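Local coordinates for protein adhesin LabA (Helicobacter pylori, PDB 6GMM) that probably binds LacdiNAc-bearing glycans as a surface adhesin of a bacterium that colonises the gastric mucosa, at residues L72-S77 with A349-V354; A24-S29 with A386-Q391; K47-D52 with K295-I300; I141-G146 with L162-N167; I249-I254 with V308-R313. All coordinates share one frame; numbering follows the deposited sequence.

Contact 1 (L72-S77 with A349-V354); sequences LWQVMS and AGCAYV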
# COMPACT_ATOMS: atom_id res chain seq x y z
N LEU A 72 -18.34 5.79 -1.88
CA LEU A 72 -19.32 4.78 -2.32
C LEU A 72 -20.63 5.05 -1.57
O LEU A 72 -21.66 5.22 -2.21
CB LEU A 72 -18.85 3.32 -2.14
CG LEU A 72 -19.79 2.21 -2.72
CD1 LEU A 72 -19.74 2.16 -4.24
CD2 LEU A 72 -19.41 0.82 -2.18
N TRP A 73 -20.54 5.19 -0.23
CA TRP A 73 -21.66 5.45 0.63
C TRP A 73 -22.37 6.72 0.22
O TRP A 73 -23.59 6.68 0.07
CB TRP A 73 -21.21 5.53 2.09
CG TRP A 73 -22.30 5.87 3.06
CD1 TRP A 73 -22.38 6.97 3.86
CD2 TRP A 73 -23.50 5.10 3.32
NE1 TRP A 73 -23.51 6.91 4.64
CE2 TRP A 73 -24.22 5.78 4.33
CE3 TRP A 73 -23.98 3.86 2.86
CZ2 TRP A 73 -25.44 5.30 4.83
CZ3 TRP A 73 -25.18 3.38 3.36
CH2 TRP A 73 -25.91 4.11 4.32
N GLN A 74 -21.64 7.82 -0.04
CA GLN A 74 -22.27 9.07 -0.48
C GLN A 74 -22.97 8.94 -1.83
O GLN A 74 -24.01 9.55 -2.01
CB GLN A 74 -21.28 10.23 -0.57
CG GLN A 74 -20.88 10.79 0.79
CD GLN A 74 -19.62 11.63 0.71
OE1 GLN A 74 -18.93 11.70 -0.30
NE2 GLN A 74 -19.30 12.32 1.78
N VAL A 75 -22.39 8.22 -2.77
CA VAL A 75 -22.96 8.15 -4.10
C VAL A 75 -24.15 7.17 -4.22
O VAL A 75 -24.95 7.33 -5.15
CB VAL A 75 -21.87 7.91 -5.19
CG1 VAL A 75 -21.60 6.43 -5.41
CG2 VAL A 75 -22.25 8.61 -6.50
N MET A 76 -24.30 6.16 -3.31
CA MET A 76 -25.46 5.28 -3.54
C MET A 76 -26.46 5.10 -2.33
O MET A 76 -27.48 4.44 -2.51
CB MET A 76 -25.03 3.92 -4.10
CG MET A 76 -23.89 3.28 -3.36
SD MET A 76 -24.41 2.65 -1.76
CE MET A 76 -25.25 1.10 -2.28
N SER A 77 -26.19 5.69 -1.15
CA SER A 77 -27.05 5.58 0.04
C SER A 77 -28.49 6.08 -0.22
O SER A 77 -29.47 5.47 0.25
CB SER A 77 -26.43 6.33 1.21
OG SER A 77 -26.28 7.71 0.92
N ALA A 349 -14.36 14.85 3.22
CA ALA A 349 -14.13 13.51 2.66
C ALA A 349 -15.14 13.03 1.64
O ALA A 349 -16.29 13.46 1.65
CB ALA A 349 -14.05 12.50 3.80
N GLY A 350 -14.72 12.08 0.81
CA GLY A 350 -15.62 11.43 -0.14
C GLY A 350 -15.44 11.65 -1.62
O GLY A 350 -14.37 12.04 -2.10
N CYS A 351 -16.55 11.39 -2.35
CA CYS A 351 -16.69 11.38 -3.81
C CYS A 351 -16.24 12.67 -4.49
O CYS A 351 -15.87 12.62 -5.67
CB CYS A 351 -18.11 11.00 -4.20
SG CYS A 351 -19.38 11.80 -3.18
N ALA A 352 -16.20 13.80 -3.77
CA ALA A 352 -15.75 15.09 -4.31
C ALA A 352 -14.23 15.10 -4.54
O ALA A 352 -13.73 15.86 -5.39
CB ALA A 352 -16.10 16.19 -3.34
N TYR A 353 -13.49 14.31 -3.75
CA TYR A 353 -12.03 14.29 -3.77
C TYR A 353 -11.42 12.93 -4.09
O TYR A 353 -10.25 12.74 -3.84
CB TYR A 353 -11.49 14.84 -2.42
CG TYR A 353 -12.00 16.24 -2.14
CD1 TYR A 353 -11.44 17.34 -2.78
CD2 TYR A 353 -13.07 16.45 -1.29
CE1 TYR A 353 -11.93 18.63 -2.57
CE2 TYR A 353 -13.60 17.73 -1.10
CZ TYR A 353 -13.02 18.82 -1.74
OH TYR A 353 -13.49 20.10 -1.54
N VAL A 354 -12.20 11.98 -4.65
CA VAL A 354 -11.66 10.65 -4.98
C VAL A 354 -10.68 10.74 -6.16
O VAL A 354 -9.55 10.25 -6.06
CB VAL A 354 -12.80 9.62 -5.20
CG1 VAL A 354 -12.31 8.38 -5.94
CG2 VAL A 354 -13.44 9.22 -3.87
O HOH W 1 -18.70 15.06 1.94
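Gln74 and Cys351 carry most of this buried contact. Gln74 sits near the end of helix 57-76 and points its side chain at the loop before helix 354-366. Its CG lies beside the backbone N (chi1 -75°), and the chain runs extended from there, so the amide reaches the backbone of the loop. On one branch, Gln74 NE2 donates to Ala349 O at 3.2 Å. The bond is fairly straight (158°), and the acceptor lies near the amide plane. The donor is tilted away from the carbonyl plane of Ala349. A water also spans the two, donating to Ala349 O and accepting only weakly from Gln74 NE2. Gln74 NE2 bonds to the hydroxyl of Tyr138 as well. On the other branch, the N-H of Cys351 points to Gln74 OE1 at 3.2 Å. This bond is less certain, because the position of that oxygen is not secure. Cys351 SG lies 3.6 Å from Gln74 CB and is tied covalently to Cys326, just after helix 316-323. At the backbone angles of Gly350 a side chain would jam against the carbonyl of Ala349, which calls for glycine. The arrangement is a type I beta turn, Gly350 to Tyr353, that carries Cys351 of a disulfide and ends on the N-cap residue of helix 354-366. A glutamine amide from helix 57-76 meets the backbone at its start.

Contact 2 (A24-S29 with A386-Q391); sequences ALIRQS and ANFSSQ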
# COMPACT_ATOMS: atom_id res chain seq x y z
N ALA A 24 29.56 -7.59 -5.19
CA ALA A 24 29.36 -6.15 -5.05
C ALA A 24 28.87 -5.80 -3.65
O ALA A 24 29.28 -4.77 -3.11
CB ALA A 24 28.39 -5.64 -6.10
N LEU A 25 28.05 -6.68 -3.04
CA LEU A 25 27.53 -6.49 -1.69
C LEU A 25 28.60 -6.66 -0.61
O LEU A 25 28.62 -5.87 0.33
CB LEU A 25 26.31 -7.38 -1.39
CG LEU A 25 25.01 -6.99 -2.09
CD1 LEU A 25 23.98 -8.10 -2.00
CD2 LEU A 25 24.49 -5.67 -1.58
N ILE A 26 29.50 -7.66 -0.78
CA ILE A 26 30.57 -7.95 0.18
C ILE A 26 31.58 -6.81 0.19
O ILE A 26 32.04 -6.41 1.27
CB ILE A 26 31.19 -9.34 -0.07
CG1 ILE A 26 30.18 -10.48 0.23
CG2 ILE A 26 32.48 -9.54 0.76
CD1 ILE A 26 30.02 -10.90 1.75
N ARG A 27 31.84 -6.24 -1.00
CA ARG A 27 32.72 -5.09 -1.19
C ARG A 27 32.07 -3.91 -0.49
O ARG A 27 32.71 -3.30 0.38
CB ARG A 27 32.97 -4.83 -2.70
CG ARG A 27 34.15 -5.64 -3.29
CD ARG A 27 33.92 -6.08 -4.73
NE ARG A 27 34.70 -5.29 -5.69
CZ ARG A 27 35.47 -5.80 -6.66
NH1 ARG A 27 36.14 -4.99 -7.47
NH2 ARG A 27 35.59 -7.11 -6.81
N GLN A 28 30.76 -3.65 -0.77
CA GLN A 28 29.98 -2.57 -0.16
C GLN A 28 29.97 -2.67 1.39
O GLN A 28 30.13 -1.65 2.05
CB GLN A 28 28.55 -2.59 -0.69
CG GLN A 28 28.12 -1.32 -1.39
CD GLN A 28 26.65 -1.35 -1.78
OE1 GLN A 28 26.10 -2.39 -2.20
NE2 GLN A 28 25.98 -0.21 -1.66
N SER A 29 29.85 -3.90 1.94
CA SER A 29 29.81 -4.17 3.39
C SER A 29 31.07 -3.78 4.15
O SER A 29 31.05 -3.70 5.38
CB SER A 29 29.53 -5.65 3.66
OG SER A 29 28.39 -6.10 2.97
N ALA A 386 24.33 -7.90 8.09
CA ALA A 386 23.73 -8.71 9.15
C ALA A 386 24.22 -10.16 9.12
O ALA A 386 24.30 -10.80 10.18
CB ALA A 386 22.24 -8.68 9.03
N ASN A 387 24.54 -10.68 7.92
CA ASN A 387 24.97 -12.07 7.75
C ASN A 387 26.30 -12.20 7.05
O ASN A 387 26.50 -13.19 6.34
CB ASN A 387 23.89 -12.85 6.97
CG ASN A 387 22.55 -12.83 7.62
OD1 ASN A 387 22.23 -13.67 8.46
ND2 ASN A 387 21.74 -11.86 7.24
N PHE A 388 27.25 -11.27 7.31
CA PHE A 388 28.55 -11.17 6.64
C PHE A 388 29.34 -12.46 6.57
O PHE A 388 29.73 -12.87 5.47
CB PHE A 388 29.41 -10.04 7.21
CG PHE A 388 30.54 -9.70 6.27
CD1 PHE A 388 30.32 -8.93 5.14
CD2 PHE A 388 31.82 -10.22 6.48
CE1 PHE A 388 31.36 -8.68 4.23
CE2 PHE A 388 32.85 -9.96 5.57
CZ PHE A 388 32.62 -9.17 4.46
N SER A 389 29.59 -13.09 7.73
CA SER A 389 30.33 -14.34 7.87
C SER A 389 29.80 -15.39 6.86
O SER A 389 30.56 -15.89 6.03
CB SER A 389 30.18 -14.86 9.29
OG SER A 389 30.63 -16.19 9.45
N SER A 390 28.49 -15.68 6.93
CA SER A 390 27.78 -16.64 6.08
C SER A 390 27.72 -16.23 4.62
O SER A 390 27.81 -17.08 3.74
CB SER A 390 26.36 -16.83 6.60
OG SER A 390 25.68 -17.71 5.73
N GLN A 391 27.51 -14.93 4.36
CA GLN A 391 27.42 -14.38 3.01
C GLN A 391 28.76 -14.43 2.30
O GLN A 391 28.82 -14.77 1.11
CB GLN A 391 26.86 -12.94 3.05
CG GLN A 391 25.34 -12.84 3.28
CD GLN A 391 24.55 -13.53 2.19
OE1 GLN A 391 24.26 -12.95 1.14
NE2 GLN A 391 24.19 -14.79 2.42
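Ile26 and Phe388 meet at an oblique angle between the end of helix 4-28 and the start of helix 388-408. Two branches of the isoleucine touch the ring. Ile26 CD1 comes to 3.6 Å from Phe388 CE1, and Ile26 CG2 to 3.7 Å from Phe388 CZ. Ile26 O lies in the plane of the ring, at its edge. The phenylalanine CG is anti to its own backbone N (chi1 -164°), which carries the ring across to the first helix. Ser29 adds its methylene, with Ser29 CB 3.6 Å from Phe388 CE1. The serine hydroxyl is turned back to its own helix, where Ser29 OG donates to Leu25 O at 2.7 Å. That carbonyl also accepts from Ser29 N, and the two donors approach from opposite faces of its plane. One turn after Phe388, Gln391 CB lies 4.0 Å from Ile26 CD1, so the isoleucine tip rests between the ring and the glutamine. No hydrogen bond crosses the contact, and the packing is apolar. Around it, Leu25 and Ser29 also touch Thr384 of helix 369-386. Tyr281 meets the Phe388 ring edge-to-face, and Pro280 and Ile431 of nearby loops pack on the same residue.

Contact 3 (K47-D52 with K295-I300); sequences KNLIND and KAQAEI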
# COMPACT_ATOMS: atom_id res chain seq x y z
N LYS A 47 11.46 9.40 7.14
CA LYS A 47 10.85 10.70 7.43
C LYS A 47 9.93 11.11 6.28
O LYS A 47 8.87 11.63 6.53
CB LYS A 47 11.94 11.78 7.62
CG LYS A 47 12.72 11.68 8.93
CD LYS A 47 13.93 12.61 8.89
CE LYS A 47 14.44 13.01 10.25
NZ LYS A 47 15.31 11.98 10.87
N ASN A 48 10.30 10.82 5.03
CA ASN A 48 9.43 11.16 3.90
C ASN A 48 8.16 10.32 3.86
O ASN A 48 7.14 10.80 3.37
CB ASN A 48 10.19 11.10 2.58
CG ASN A 48 10.74 12.45 2.19
OD1 ASN A 48 10.14 13.19 1.40
ND2 ASN A 48 11.89 12.82 2.76
N LEU A 49 8.19 9.08 4.41
CA LEU A 49 6.99 8.23 4.43
C LEU A 49 6.06 8.51 5.62
O LEU A 49 4.87 8.66 5.43
CB LEU A 49 7.39 6.74 4.38
CG LEU A 49 7.75 6.18 3.00
CD1 LEU A 49 8.60 4.91 3.13
CD2 LEU A 49 6.52 5.91 2.14
N ILE A 50 6.61 8.60 6.83
CA ILE A 50 5.80 8.74 8.03
C ILE A 50 5.70 10.20 8.59
O ILE A 50 4.94 10.42 9.53
CB ILE A 50 6.33 7.73 9.10
CG1 ILE A 50 7.77 8.06 9.54
CG2 ILE A 50 6.20 6.28 8.58
CD1 ILE A 50 8.16 7.70 10.96
N ASN A 51 6.43 11.19 8.05
CA ASN A 51 6.24 12.55 8.57
C ASN A 51 5.55 13.46 7.58
O ASN A 51 4.99 14.48 7.99
CB ASN A 51 7.55 13.19 9.05
CG ASN A 51 8.20 12.54 10.25
OD1 ASN A 51 9.40 12.66 10.45
ND2 ASN A 51 7.43 11.91 11.12
N ASP A 52 5.59 13.10 6.29
CA ASP A 52 4.96 13.87 5.21
C ASP A 52 3.57 13.40 4.88
O ASP A 52 3.23 12.23 5.09
CB ASP A 52 5.81 13.85 3.93
CG ASP A 52 7.03 14.72 4.00
OD1 ASP A 52 6.97 15.79 4.66
OD2 ASP A 52 8.06 14.34 3.39
N LYS A 295 13.20 -3.19 4.63
CA LYS A 295 12.23 -4.21 4.23
C LYS A 295 10.83 -3.60 4.43
O LYS A 295 10.01 -3.63 3.49
CB LYS A 295 12.40 -5.48 5.09
CG LYS A 295 11.61 -6.68 4.59
CD LYS A 295 11.96 -7.91 5.39
CE LYS A 295 11.10 -9.08 5.01
NZ LYS A 295 10.72 -9.87 6.20
N ALA A 296 10.59 -2.95 5.60
CA ALA A 296 9.30 -2.27 5.84
C ALA A 296 9.03 -1.17 4.81
O ALA A 296 7.99 -1.21 4.18
CB ALA A 296 9.22 -1.70 7.24
N GLN A 297 9.98 -0.25 4.59
CA GLN A 297 9.83 0.83 3.60
C GLN A 297 9.49 0.28 2.22
O GLN A 297 8.68 0.86 1.52
CB GLN A 297 11.12 1.68 3.51
CG GLN A 297 11.37 2.47 4.79
CD GLN A 297 12.37 3.56 4.60
OE1 GLN A 297 12.45 4.20 3.54
NE2 GLN A 297 13.12 3.85 5.65
N ALA A 298 10.10 -0.85 1.84
CA ALA A 298 9.81 -1.45 0.54
C ALA A 298 8.40 -2.00 0.50
O ALA A 298 7.77 -1.90 -0.57
CB ALA A 298 10.82 -2.53 0.20
N GLU A 299 7.89 -2.56 1.65
CA GLU A 299 6.51 -3.10 1.76
C GLU A 299 5.48 -2.01 1.60
O GLU A 299 4.58 -2.15 0.78
CB GLU A 299 6.25 -3.86 3.07
CG GLU A 299 6.03 -5.35 2.90
CD GLU A 299 4.78 -5.76 2.13
OE1 GLU A 299 4.81 -5.72 0.88
OE2 GLU A 299 3.82 -6.23 2.79
N ILE A 300 5.64 -0.91 2.36
CA ILE A 300 4.81 0.29 2.28
C ILE A 300 4.64 0.68 0.81
O ILE A 300 3.51 0.85 0.35
CB ILE A 300 5.42 1.43 3.10
CG1 ILE A 300 5.35 1.09 4.61
CG2 ILE A 300 4.78 2.77 2.75
CD1 ILE A 300 6.04 2.01 5.49
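Leu49 divides its two methyl groups between Ile300 and Gln297, one turn apart on helix 287-311. The tight part is apolar. Leu49 CD2 lies 3.6 Å from Ile300 CG2, and the two side chains run antiparallel alongside each other. The CG1 torsion of Ile300 (chi1 -68°) leaves CG2 anti to the backbone N, and this places CG2 toward the leucine. The looser part is against Gln297. Here the leucine crosses the glutamine chain at a slant, with Leu49 CD1 4.0 Å from Gln297 CG and 3.9 Å from Gln297 OE1. The glutamine amide is not left to the leucine. Its OE1 accepts from the hydroxyl of Ser45, and its NE2 bonds to Asn293 and to the backbone oxygen of Leu42. Solvent is reached away from the contact, at Lys295 on its helix and at Asn51 just after helix 32-50. Phe368 and Pro57 pack on Leu49, and Ala58, Ser259 and Val262 on Ile300. No hydrogen bond joins the two segments themselves. The direct contact between them therefore rests on van der Waals packing. The buried polar end of Gln297 is satisfied by residues shortly before each segment, so polar links flank the apolar packing.

Contact 4 (I141-G146 with L162-N167); sequences IQKAFG and LKFTIN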
# COMPACT_ATOMS: atom_id res chain seq x y z
N ILE A 141 -15.10 9.29 9.96
CA ILE A 141 -14.27 9.60 8.80
C ILE A 141 -14.38 11.08 8.46
O ILE A 141 -13.36 11.75 8.35
CB ILE A 141 -14.60 8.71 7.57
CG1 ILE A 141 -14.25 7.23 7.89
CG2 ILE A 141 -13.82 9.21 6.32
CD1 ILE A 141 -14.70 6.21 6.88
N GLN A 142 -15.62 11.59 8.33
CA GLN A 142 -15.87 12.99 8.01
C GLN A 142 -15.28 13.95 9.04
O GLN A 142 -14.62 14.90 8.64
CB GLN A 142 -17.36 13.25 7.75
CG GLN A 142 -17.78 12.82 6.34
CD GLN A 142 -17.26 13.71 5.22
OE1 GLN A 142 -16.45 14.63 5.38
NE2 GLN A 142 -17.75 13.46 4.03
N LYS A 143 -15.46 13.67 10.37
CA LYS A 143 -14.87 14.53 11.43
C LYS A 143 -13.35 14.45 11.45
O LYS A 143 -12.69 15.44 11.74
CB LYS A 143 -15.47 14.27 12.83
CG LYS A 143 -17.00 14.42 12.92
CD LYS A 143 -17.51 15.86 12.87
CE LYS A 143 -19.03 15.96 12.90
NZ LYS A 143 -19.67 15.43 11.66
N ALA A 144 -12.78 13.28 11.12
CA ALA A 144 -11.32 13.14 11.11
C ALA A 144 -10.66 13.99 10.03
O ALA A 144 -9.53 14.46 10.24
CB ALA A 144 -10.93 11.70 10.93
N PHE A 145 -11.33 14.16 8.88
CA PHE A 145 -10.80 14.97 7.78
C PHE A 145 -10.93 16.45 8.11
O PHE A 145 -10.14 17.24 7.63
CB PHE A 145 -11.57 14.69 6.47
CG PHE A 145 -10.98 13.59 5.61
CD1 PHE A 145 -11.24 12.25 5.89
CD2 PHE A 145 -10.25 13.90 4.47
CE1 PHE A 145 -10.75 11.25 5.05
CE2 PHE A 145 -9.80 12.89 3.62
CZ PHE A 145 -10.03 11.57 3.93
N GLY A 146 -11.95 16.82 8.89
CA GLY A 146 -12.20 18.20 9.28
C GLY A 146 -12.73 19.08 8.16
O GLY A 146 -12.94 18.61 7.03
N LEU A 162 -9.73 12.36 18.73
CA LEU A 162 -10.89 12.77 17.96
C LEU A 162 -12.11 12.70 18.90
O LEU A 162 -12.42 11.62 19.42
CB LEU A 162 -11.10 11.89 16.71
CG LEU A 162 -12.15 12.39 15.71
CD1 LEU A 162 -11.69 13.66 14.97
CD2 LEU A 162 -12.49 11.32 14.71
N LYS A 163 -12.73 13.86 19.17
CA LYS A 163 -13.86 13.94 20.10
C LYS A 163 -15.00 14.83 19.60
O LYS A 163 -14.82 16.04 19.40
CB LYS A 163 -13.37 14.39 21.49
CG LYS A 163 -14.31 14.04 22.63
CD LYS A 163 -13.78 14.50 23.99
CE LYS A 163 -14.06 15.96 24.30
NZ LYS A 163 -13.48 16.36 25.61
N PHE A 164 -16.19 14.23 19.41
CA PHE A 164 -17.40 14.91 18.93
C PHE A 164 -18.65 14.13 19.32
O PHE A 164 -18.59 12.92 19.53
CB PHE A 164 -17.36 15.14 17.40
CG PHE A 164 -17.42 13.87 16.58
CD1 PHE A 164 -16.29 13.10 16.38
CD2 PHE A 164 -18.62 13.44 16.02
CE1 PHE A 164 -16.35 11.91 15.66
CE2 PHE A 164 -18.68 12.25 15.28
CZ PHE A 164 -17.55 11.50 15.10
N THR A 165 -19.79 14.83 19.35
CA THR A 165 -21.11 14.28 19.64
C THR A 165 -21.86 14.05 18.33
O THR A 165 -21.90 14.93 17.46
CB THR A 165 -21.87 15.23 20.58
OG1 THR A 165 -21.14 15.34 21.80
CG2 THR A 165 -23.29 14.76 20.89
N ILE A 166 -22.41 12.84 18.18
CA ILE A 166 -23.24 12.44 17.06
C ILE A 166 -24.69 12.85 17.42
O ILE A 166 -25.04 12.79 18.60
CB ILE A 166 -23.08 10.91 16.83
CG1 ILE A 166 -23.20 10.54 15.36
CG2 ILE A 166 -24.02 10.06 17.71
CD1 ILE A 166 -22.41 9.34 14.99
N ASN A 167 -25.51 13.31 16.42
CA ASN A 167 -26.93 13.71 16.55
C ASN A 167 -27.35 14.31 17.91
O ASN A 167 -27.25 15.51 18.14
CB ASN A 167 -27.86 12.53 16.21
CG ASN A 167 -27.56 11.84 14.89
OD1 ASN A 167 -27.42 12.47 13.85
ND2 ASN A 167 -27.50 10.51 14.91
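Helix 128-145 packs against one strand of an antiparallel pair, 161-165 with 181-185, and Lys143 and Ala144 meet Phe164 and Leu162 across the join. The short segments 141-145 and 162-165 come within 9.2 Å at their axes, and their directions differ by 123°. Lys143 and Phe164 make the main contact. The lysine methylene lies squarely over one face of the ring, with Lys143 CG 3.4 Å from the centroid of the Phe164 ring and only 4° off its normal. This is a CH-pi contact. Lys143 CB also rests on the face, 3.8 Å from Phe164 CE1. Further out, the lysine chain bends at chi2 and again at chi4. Lys143 CE stays close to the ring, 4.0 Å from Phe164 CD2, while the ammonium goes on to Thr346 OG1, its hydrogen-bond partner. The aromatic side chain points from the strand toward the helix.

Strands 161-165 and 181-185 follow each other in the chain and pair antiparallel as a beta hairpin, although most of the connection between them is not modelled. Leu162 and Phe164 alternate with Lys163 and Thr165, whose side chains leave on the other side. The helix therefore covers a single face of the hairpin. Leu162 packs on the last turn of the helix with both methyl groups. Leu162 CD1 is 3.9 Å from Ala144 CA, and Leu162 CD2 is 4.1 Å from Ala144 CB. Ile140 of the same helix touches both Leu162 and Phe164, and Leu191 of helix 188-205 lies against Ala144.

Contact 5 (I249-I254 with V308-R313); sequences IKNAAI and VKDFER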
# COMPACT_ATOMS: atom_id res chain seq x y z
N ILE A 249 -8.56 -1.05 1.30
CA ILE A 249 -8.52 -0.95 2.76
C ILE A 249 -7.48 -1.95 3.33
O ILE A 249 -6.69 -1.58 4.20
CB ILE A 249 -9.96 -1.22 3.31
CG1 ILE A 249 -10.89 -0.02 3.02
CG2 ILE A 249 -9.96 -1.61 4.81
CD1 ILE A 249 -12.46 -0.35 3.07
N LYS A 250 -7.52 -3.21 2.83
CA LYS A 250 -6.65 -4.28 3.28
C LYS A 250 -5.17 -3.93 3.04
O LYS A 250 -4.36 -3.97 3.97
CB LYS A 250 -7.09 -5.63 2.69
CG LYS A 250 -6.00 -6.70 2.68
CD LYS A 250 -6.53 -8.08 2.27
CE LYS A 250 -5.44 -9.14 2.24
NZ LYS A 250 -5.99 -10.52 2.31
N ASN A 251 -4.85 -3.49 1.82
CA ASN A 251 -3.51 -3.07 1.43
C ASN A 251 -3.03 -1.81 2.18
O ASN A 251 -1.95 -1.84 2.75
CB ASN A 251 -3.41 -2.91 -0.09
CG ASN A 251 -3.29 -4.24 -0.83
OD1 ASN A 251 -2.43 -5.06 -0.55
ND2 ASN A 251 -4.15 -4.47 -1.82
N ALA A 252 -3.82 -0.74 2.24
CA ALA A 252 -3.43 0.47 3.00
C ALA A 252 -3.23 0.15 4.52
O ALA A 252 -2.44 0.83 5.18
CB ALA A 252 -4.49 1.56 2.85
N ALA A 253 -3.98 -0.83 5.08
CA ALA A 253 -3.87 -1.23 6.49
C ALA A 253 -2.53 -1.92 6.70
O ALA A 253 -1.88 -1.68 7.72
CB ALA A 253 -5.01 -2.15 6.90
N ILE A 254 -2.09 -2.72 5.70
CA ILE A 254 -0.78 -3.38 5.75
C ILE A 254 0.32 -2.29 5.80
O ILE A 254 1.19 -2.35 6.66
CB ILE A 254 -0.58 -4.45 4.62
CG1 ILE A 254 -1.59 -5.62 4.80
CG2 ILE A 254 0.87 -5.00 4.62
CD1 ILE A 254 -1.51 -6.87 3.67
N VAL A 308 -3.34 1.54 -5.78
CA VAL A 308 -3.57 2.16 -7.10
C VAL A 308 -4.23 1.13 -8.01
O VAL A 308 -5.28 1.39 -8.59
CB VAL A 308 -2.29 2.74 -7.78
CG1 VAL A 308 -2.62 3.33 -9.15
CG2 VAL A 308 -1.60 3.77 -6.90
N LYS A 309 -3.63 -0.06 -8.05
CA LYS A 309 -4.05 -1.17 -8.88
C LYS A 309 -5.44 -1.67 -8.54
O LYS A 309 -6.17 -1.99 -9.48
CB LYS A 309 -3.00 -2.29 -8.85
CG LYS A 309 -1.63 -1.86 -9.42
CD LYS A 309 -1.68 -1.11 -10.77
CE LYS A 309 -1.91 -1.98 -11.98
NZ LYS A 309 -1.83 -1.20 -13.25
N ASP A 310 -5.82 -1.69 -7.24
CA ASP A 310 -7.18 -2.07 -6.81
C ASP A 310 -8.20 -1.00 -7.28
O ASP A 310 -9.24 -1.34 -7.88
CB ASP A 310 -7.26 -2.22 -5.28
CG ASP A 310 -6.39 -3.30 -4.68
OD1 ASP A 310 -6.25 -4.38 -5.31
OD2 ASP A 310 -5.88 -3.08 -3.55
N PHE A 311 -7.87 0.28 -7.03
CA PHE A 311 -8.68 1.42 -7.43
C PHE A 311 -8.98 1.44 -8.95
O PHE A 311 -10.08 1.81 -9.35
CB PHE A 311 -8.02 2.74 -7.00
CG PHE A 311 -8.93 3.92 -7.30
CD1 PHE A 311 -10.00 4.22 -6.47
CD2 PHE A 311 -8.78 4.65 -8.47
CE1 PHE A 311 -10.87 5.26 -6.78
CE2 PHE A 311 -9.64 5.70 -8.77
CZ PHE A 311 -10.68 6.00 -7.93
N GLU A 312 -8.04 0.99 -9.76
CA GLU A 312 -8.19 1.00 -11.22
C GLU A 312 -9.08 -0.11 -11.75
O GLU A 312 -9.38 -0.12 -12.94
CB GLU A 312 -6.83 1.02 -11.93
CG GLU A 312 -6.14 2.37 -11.86
CD GLU A 312 -4.76 2.45 -12.49
OE1 GLU A 312 -4.34 1.48 -13.18
OE2 GLU A 312 -4.10 3.50 -12.32
N ARG A 313 -9.58 -1.01 -10.85
CA ARG A 313 -10.57 -2.03 -11.24
C ARG A 313 -11.92 -1.35 -11.40
O ARG A 313 -12.81 -1.88 -12.07
CB ARG A 313 -10.69 -3.15 -10.21
CG ARG A 313 -9.45 -3.98 -10.04
CD ARG A 313 -9.57 -4.84 -8.79
NE ARG A 313 -10.82 -5.58 -8.80
CZ ARG A 313 -11.26 -6.33 -7.79
NH1 ARG A 313 -10.54 -6.45 -6.69
NH2 ARG A 313 -12.41 -6.98 -7.90
O HOH W 2 -5.13 -6.50 -4.04
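Asn251 (chi1 -77°) and Asp310 (chi1 -63°) each carry CG beside the backbone N and anti to the carbonyl carbon. These torsions point the two polar ends at each other from helix 239-264 and helix 287-311. The side chains cross at an angle, yet their flat ends are nearly coplanar. One direct bond joins them. Asn251 ND2 donates to Asp310 OD2 at 2.8 Å. The oxygen receives it on its syn lone pair, the one on the side of the other carboxylate oxygen, and lies close to the plane of the amide. The bond is short but bent, at 142°. A water closes the second path. It accepts from Asn251 ND2 at 3.2 Å, and the same water donates to Asp310 OD1 at 2.7 Å. The two carboxylate oxygens thus have separate partners, and the direct and water-mediated links form a small closed ring, which should restrain rotation of both groups. Asn251 OD1 is held in turn by Arg303 NH2, two turns earlier on the aspartate's helix. The amide so links an acidic and a basic residue of helix 287-311. Just past the end of that helix, Arg313 forms a salt bridge with Asp247 of helix 239-264. Phe311 turns to Val354 and Val358 of helix 354-366, while Ile249 packs on Ala195 and Ile199 of helix 188-205.

How the contacts relate
From the N terminus, contact 2 opens first and closes last, joining helix 4-28 to helix 388-408 and enclosing all the others. Contact 3 opens on helix 32-50 and contact 1 on helix 57-76. Of these two contact 3 closes earlier, on helix 287-311, before contact 1 closes in the loop ahead of helix 354-366, so they cross. Contact 4, a short local closure within contacts 1, 2 and 3, sets a hairpin on helix 128-145. Contact 5 ties helix 239-264 to helix 287-311, crosses contact 3 and lies within contact 1. Contact 1 touches contact 4 through Ala349 and Gln142, and contact 5 through Val354 and Phe311. Contact 2 stands apart, its centre about 51 Å from those of contacts 1 and 4.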